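Local coordinates for D-aminoacid aminotransferase-like PLP-dependent enzyme (Haemophilus somnus, PDB 3CEB), which is a putative 4-amino-4-deoxychorismate lyase, a pyridoxal-phosphate enzyme of the class IV aminotransferase family that probably releases 4-aminobenzoate and pyruvate, at residues A[44-50]-A[73-77]; A[62-66]-A[78-82]. One frame throughout, in Å; residues are numbered along the deposited sequence.

Contact 1: residues A[44-50]-A[73-77]; sequences FDLAKII and HDYVL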
loop_
_atom_site.group_PDB
_atom_site.type_symbol
_atom_site.label_atom_id
_atom_site.label_comp_id
_atom_site.label_asym_id
_atom_site.label_seq_id
_atom_site.Cartn_x
_atom_site.Cartn_y
_atom_site.Cartn_z
ATOM N N PHE A 44 3.088 -15.618 11.740
ATOM C CA PHE A 44 2.908 -14.784 12.914
ATOM C C PHE A 44 1.506 -14.225 12.972
ATOM O O PHE A 44 0.814 -14.088 11.957
ATOM C CB PHE A 44 3.936 -13.639 12.872
ATOM C CG PHE A 44 5.350 -14.118 13.107
ATOM C CD1 PHE A 44 5.716 -14.588 14.342
ATOM C CD2 PHE A 44 6.244 -14.190 12.082
ATOM C CE1 PHE A 44 6.971 -15.084 14.554
ATOM C CE2 PHE A 44 7.525 -14.698 12.293
ATOM C CZ PHE A 44 7.888 -15.143 13.516
ATOM N N ASP A 45 1.051 -13.925 14.169
ATOM C CA ASP A 45 -0.256 -13.270 14.322
ATOM C C ASP A 45 0.047 -11.777 14.460
ATOM O O ASP A 45 0.459 -11.292 15.512
ATOM C CB ASP A 45 -0.981 -13.857 15.522
ATOM C CG ASP A 45 -2.320 -13.212 15.799
ATOM O OD1 ASP A 45 -2.601 -12.061 15.362
ATOM O OD2 ASP A 45 -3.085 -13.880 16.513
ATOM N N LEU A 46 -0.094 -11.061 13.353
ATOM C CA LEU A 46 0.229 -9.648 13.310
ATOM C C LEU A 46 -0.561 -8.833 14.345
ATOM O O LEU A 46 -0.052 -7.891 14.903
ATOM C CB LEU A 46 -0.036 -9.088 11.906
ATOM C CG LEU A 46 0.726 -9.678 10.706
ATOM C CD1 LEU A 46 0.523 -8.810 9.430
ATOM C CD2 LEU A 46 2.212 -9.845 11.044
ATOM N N ALA A 47 -1.806 -9.180 14.605
ATOM C CA ALA A 47 -2.583 -8.424 15.593
ATOM C C ALA A 47 -1.922 -8.573 16.949
ATOM O O ALA A 47 -1.778 -7.606 17.685
ATOM C CB ALA A 47 -4.042 -8.898 15.654
ATOM N N LYS A 48 -1.504 -9.787 17.283
ATOM C CA LYS A 48 -0.871 -10.037 18.595
ATOM C C LYS A 48 0.468 -9.296 18.771
ATOM O O LYS A 48 0.761 -8.818 19.851
ATOM C CB LYS A 48 -0.645 -11.502 18.840
ATOM C CG LYS A 48 -1.908 -12.297 19.021
ATOM C CD LYS A 48 -1.656 -13.667 19.714
ATOM C CE LYS A 48 -2.922 -14.552 19.694
ATOM N NZ LYS A 48 -2.678 -15.808 20.437
ATOM N N ILE A 49 1.243 -9.194 17.694
ATOM C CA ILE A 49 2.525 -8.528 17.725
ATOM C C ILE A 49 2.344 -7.067 18.089
ATOM O O ILE A 49 3.067 -6.508 18.897
ATOM C CB ILE A 49 3.261 -8.623 16.366
ATOM C CG1 ILE A 49 3.728 -10.054 16.155
ATOM C CG2 ILE A 49 4.517 -7.700 16.370
ATOM C CD1 ILE A 49 4.306 -10.348 14.756
ATOM N N ILE A 50 1.333 -6.465 17.497
ATOM C CA ILE A 50 1.075 -5.048 17.693
ATOM C C ILE A 50 0.504 -4.805 19.085
ATOM O O ILE A 50 1.010 -3.998 19.856
ATOM C CB ILE A 50 0.052 -4.544 16.646
ATOM C CG1 ILE A 50 0.666 -4.638 15.244
ATOM C CG2 ILE A 50 -0.414 -3.122 16.950
ATOM C CD1 ILE A 50 1.951 -3.915 15.137
ATOM N N HIS A 73 10.492 -17.030 8.735
ATOM C CA HIS A 73 10.495 -17.475 10.122
ATOM C C HIS A 73 10.726 -16.408 11.197
ATOM O O HIS A 73 10.768 -16.725 12.361
ATOM C CB HIS A 73 11.576 -18.525 10.290
ATOM C CG HIS A 73 12.933 -17.929 10.323
ATOM N ND1 HIS A 73 13.653 -17.782 11.496
ATOM C CD2 HIS A 73 13.667 -17.357 9.343
ATOM C CE1 HIS A 73 14.796 -17.181 11.224
ATOM N NE2 HIS A 73 14.825 -16.902 9.928
ATOM N N ASP A 74 10.888 -15.154 10.815
ATOM C CA ASP A 74 11.163 -14.095 11.787
ATOM C C ASP A 74 10.622 -12.786 11.252
ATOM O O ASP A 74 10.213 -12.691 10.098
ATOM C CB ASP A 74 12.649 -13.987 11.985
ATOM C CG ASP A 74 13.057 -13.236 13.239
ATOM O OD1 ASP A 74 12.261 -12.929 14.149
ATOM O OD2 ASP A 74 14.270 -13.001 13.335
ATOM N N TYR A 75 10.637 -11.771 12.092
ATOM C CA TYR A 75 10.082 -10.478 11.725
ATOM C C TYR A 75 10.819 -9.430 12.550
ATOM O O TYR A 75 11.506 -9.757 13.516
ATOM C CB TYR A 75 8.567 -10.425 11.986
ATOM C CG TYR A 75 8.233 -10.383 13.453
ATOM C CD1 TYR A 75 8.200 -9.178 14.137
ATOM C CD2 TYR A 75 8.011 -11.561 14.174
ATOM C CE1 TYR A 75 7.910 -9.116 15.518
ATOM C CE2 TYR A 75 7.769 -11.529 15.568
ATOM C CZ TYR A 75 7.698 -10.292 16.240
ATOM O OH TYR A 75 7.426 -10.237 17.598
ATOM N N VAL A 76 10.711 -8.194 12.116
ATOM C CA VAL A 76 11.182 -7.042 12.849
ATOM C C VAL A 76 10.055 -6.004 12.802
ATOM O O VAL A 76 9.446 -5.709 11.739
ATOM C CB VAL A 76 12.493 -6.458 12.242
ATOM C CG1 VAL A 76 12.832 -5.135 12.864
ATOM C CG2 VAL A 76 13.674 -7.414 12.459
ATOM N N LEU A 77 9.744 -5.483 13.977
ATOM C CA LEU A 77 8.767 -4.405 14.107
ATOM C C LEU A 77 9.526 -3.167 14.388
ATOM O O LEU A 77 10.444 -3.178 15.159
ATOM C CB LEU A 77 7.819 -4.633 15.265
ATOM C CG LEU A 77 6.943 -3.445 15.662
ATOM C CD1 LEU A 77 5.888 -3.079 14.589
ATOM C CD2 LEU A 77 6.270 -3.796 16.959
#
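The first turn of helix 46-50 and the loop before it, from Phe-44, lie against the start of strand 75-77, the two axes 10.9 Å apart and inclined at 42°. This is helix-on-sheet packing in the N-terminal part of a class IV aminotransferase fold, and side chains make it almost entirely. Phe-44 and Tyr-75 form a T-shaped pair: the tyrosine turns its CD2 edge onto the centre of the Phe-44 face, ring centroids 4.8 Å apart and planes at 72°. Tyr-75 CG sits between its backbone N and carbonyl carbon (chi1 71°), which sets the ring between Phe-44 at its edge and Ile-49 over one face. There the extended branch of Ile-49 ends in a CH-pi contact, CD1 standing over the Tyr-75 face, 3.7 Å from the ring centroid. A flat ring suits a place that must present an edge to one neighbour and a face to another, and a branched isoleucine reaches it with CD1 while CG2 turns also to Leu-77. Farther along, Ile-50 CD1 meets Leu-77 CD1 at 4.1 Å, the two aliphatic chains crossing at about a right angle; Leu-77 packs on Ile-68 of strand 63-70 as well. Asp-45 suits the N-cap of the helix because its short carboxylate can accept from Lys-48 N, 3.2 Å from OD1, reached from above the carboxylate plane. At the outer end Phe-44 slides its rim along the backbone of the other segment, CE2 lying 3.7 Å from Asp-74 N and CZ 3.5 Å from His-73 O.

Contact 2: residues A[62-66]-A[78-82]; sequences GLIRC and QCFPY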
loop_
_atom_site.group_PDB
_atom_site.type_symbol
_atom_site.label_atom_id
_atom_site.label_comp_id
_atom_site.label_asym_id
_atom_site.label_seq_id
_atom_site.Cartn_x
_atom_site.Cartn_y
_atom_site.Cartn_z
ATOM N N GLY A 62 -2.611 11.536 17.668
ATOM C CA GLY A 62 -1.395 11.041 17.049
ATOM C C GLY A 62 -1.575 9.838 16.150
ATOM O O GLY A 62 -2.456 9.025 16.324
ATOM N N LEU A 63 -0.726 9.782 15.145
ATOM C CA LEU A 63 -0.694 8.721 14.171
ATOM C C LEU A 63 0.649 8.021 14.296
ATOM O O LEU A 63 1.652 8.660 14.493
ATOM C CB LEU A 63 -0.814 9.314 12.761
ATOM C CG LEU A 63 -2.105 10.065 12.445
ATOM C CD1 LEU A 63 -1.990 10.769 11.133
ATOM C CD2 LEU A 63 -3.283 9.102 12.452
ATOM N N ILE A 64 0.659 6.708 14.167
ATOM C CA ILE A 64 1.884 5.939 14.280
ATOM C C ILE A 64 1.970 5.001 13.097
ATOM O O ILE A 64 0.973 4.411 12.691
ATOM C CB ILE A 64 1.941 5.108 15.614
ATOM C CG1 ILE A 64 1.798 6.043 16.849
ATOM C CG2 ILE A 64 3.244 4.328 15.701
ATOM C CD1 ILE A 64 1.768 5.281 18.254
ATOM N N ARG A 65 3.161 4.878 12.542
ATOM C CA ARG A 65 3.399 3.978 11.447
ATOM C C ARG A 65 4.193 2.800 11.974
ATOM O O ARG A 65 5.267 2.953 12.530
ATOM C CB ARG A 65 4.186 4.686 10.372
ATOM C CG ARG A 65 4.658 3.790 9.233
ATOM C CD ARG A 65 5.083 4.608 8.011
ATOM N NE ARG A 65 6.235 5.428 8.319
ATOM C CZ ARG A 65 7.481 4.976 8.247
ATOM N NH1 ARG A 65 7.684 3.747 7.821
ATOM N NH2 ARG A 65 8.530 5.744 8.570
ATOM N N CYS A 66 3.609 1.621 11.865
ATOM C CA CYS A 66 4.289 0.391 12.268
ATOM C C CYS A 66 4.619 -0.424 11.049
ATOM O O CYS A 66 3.747 -0.750 10.253
ATOM C CB CYS A 66 3.419 -0.488 13.161
ATOM S SG CYS A 66 2.936 0.242 14.711
ATOM N N GLN A 78 9.107 -2.111 13.725
ATOM C CA GLN A 78 9.650 -0.770 13.851
ATOM C C GLN A 78 8.518 0.252 13.868
ATOM O O GLN A 78 7.620 0.196 13.050
ATOM C CB GLN A 78 10.505 -0.453 12.661
ATOM C CG GLN A 78 11.891 -1.002 12.727
ATOM C CD GLN A 78 12.669 -0.609 11.511
ATOM O OE1 GLN A 78 12.408 -1.108 10.420
ATOM N NE2 GLN A 78 13.605 0.304 11.678
ATOM N N CYS A 79 8.575 1.212 14.778
ATOM C CA CYS A 79 7.482 2.160 14.871
ATOM C C CYS A 79 7.984 3.535 14.759
ATOM O O CYS A 79 8.979 3.844 15.360
ATOM C CB CYS A 79 6.813 2.006 16.221
ATOM S SG CYS A 79 6.553 0.270 16.656
ATOM N N PHE A 80 7.305 4.354 13.984
ATOM C CA PHE A 80 7.702 5.773 13.841
ATOM C C PHE A 80 6.499 6.685 14.031
ATOM O O PHE A 80 5.379 6.303 13.714
ATOM C CB PHE A 80 8.226 6.074 12.433
ATOM C CG PHE A 80 9.245 5.124 11.939
ATOM C CD1 PHE A 80 8.870 3.903 11.434
ATOM C CD2 PHE A 80 10.587 5.472 11.944
ATOM C CE1 PHE A 80 9.812 3.020 10.969
ATOM C CE2 PHE A 80 11.542 4.597 11.476
ATOM C CZ PHE A 80 11.168 3.377 10.991
ATOM N N PRO A 81 6.732 7.906 14.523
ATOM C CA PRO A 81 5.590 8.802 14.435
ATOM C C PRO A 81 5.329 9.143 12.964
ATOM O O PRO A 81 6.215 8.995 12.103
ATOM C CB PRO A 81 6.048 10.046 15.203
ATOM C CG PRO A 81 7.553 9.985 15.232
ATOM C CD PRO A 81 7.915 8.551 15.137
ATOM N N TYR A 82 4.107 9.584 12.696
ATOM C CA TYR A 82 3.679 9.918 11.345
ATOM C C TYR A 82 2.867 11.204 11.330
ATOM O O TYR A 82 2.052 11.429 12.219
ATOM C CB TYR A 82 2.879 8.756 10.729
ATOM C CG TYR A 82 2.429 9.035 9.304
ATOM C CD1 TYR A 82 3.284 8.831 8.220
ATOM C CD2 TYR A 82 1.156 9.504 9.043
ATOM C CE1 TYR A 82 2.867 9.112 6.914
ATOM C CE2 TYR A 82 0.732 9.778 7.760
ATOM C CZ TYR A 82 1.577 9.592 6.695
ATOM O OH TYR A 82 1.119 9.897 5.429
HETATM O O HOH W 1 0.909 12.269 14.478
HETATM O O HOH W 2 6.552 7.986 9.741
#
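Leu-63 to Cys-66 and Gln-78 to Tyr-82 run antiparallel as the two arms of a beta hairpin, strands 63-70 and 75-82, in which the second arm is the outermost strand of a four-stranded antiparallel sheet. Backbone bonds come first. Arg-65 and Phe-80 are a hydrogen-bonded pair that exchanges two nearly straight bonds, Arg-65 N to Phe-80 O and Phe-80 N to Arg-65 O, each 2.9 Å. At the end away from the hairpin turn Tyr-82 N donates to Leu-63 O at 3.2 Å, from well above the carbonyl plane, and a water bridges Leu-63 N and Tyr-82 O. CA-H groups of the flanking residues add to the ladder: Cys-79 CA lies 3.3 Å from Arg-65 O, which also accepts from Phe-80 N.

The stacking interaction lies on the sheet face that carries Arg-65, Phe-80 and Tyr-82. Arg-65 leaves with CG anti to its backbone N (chi1 173°) and bends at chi3 (64°), laying the guanidinium flat over one face of Phe-80, planes only 9° apart; NH2 is 3.4 Å from Phe-80 CD1, offset toward the rim. Arginine suits this place because its flat cationic end can cover an aromatic face while its edge still donates: NE gives a hydrogen bond to a second water, which in turn donates to Pro-81 O and so ties the guanidinium to the neighbouring arm.

Apolar packing completes the contact. Leu-63 CD1 comes up at the edge of the Tyr-82 ring, near its plane, 4.0 Å from CD2. On the reverse face the thiols of Cys-66 and Cys-79, small enough for adjacent strands, lie SG to SG at 4.1 Å, a packing distance and far too long for a disulfide.

In the fold
Contacts 1 and 2 are two stations along one strand, 75-82, their centres about 16 Å apart. Contact 2 pairs its later half with strand 63-70, while in contact 1 Tyr-75 and Leu-77, near its start, are covered on one side by helix 46-51, which precedes strand 63-70 in the chain, and by Phe-44 just before that helix. The contacts meet at Cys-66: its CB lies 3.9 Å from Leu-77 CD1 and 4.2 Å from Ile-50 CD1, so the apolar layer under the helix runs on into the sheet face bearing the cysteines. On the reverse face, Arg-65 and Tyr-82 touch Met-191 near the C-terminus. Lys-103, the lysine modified by pyridoxal phosphate, belongs to neither contact.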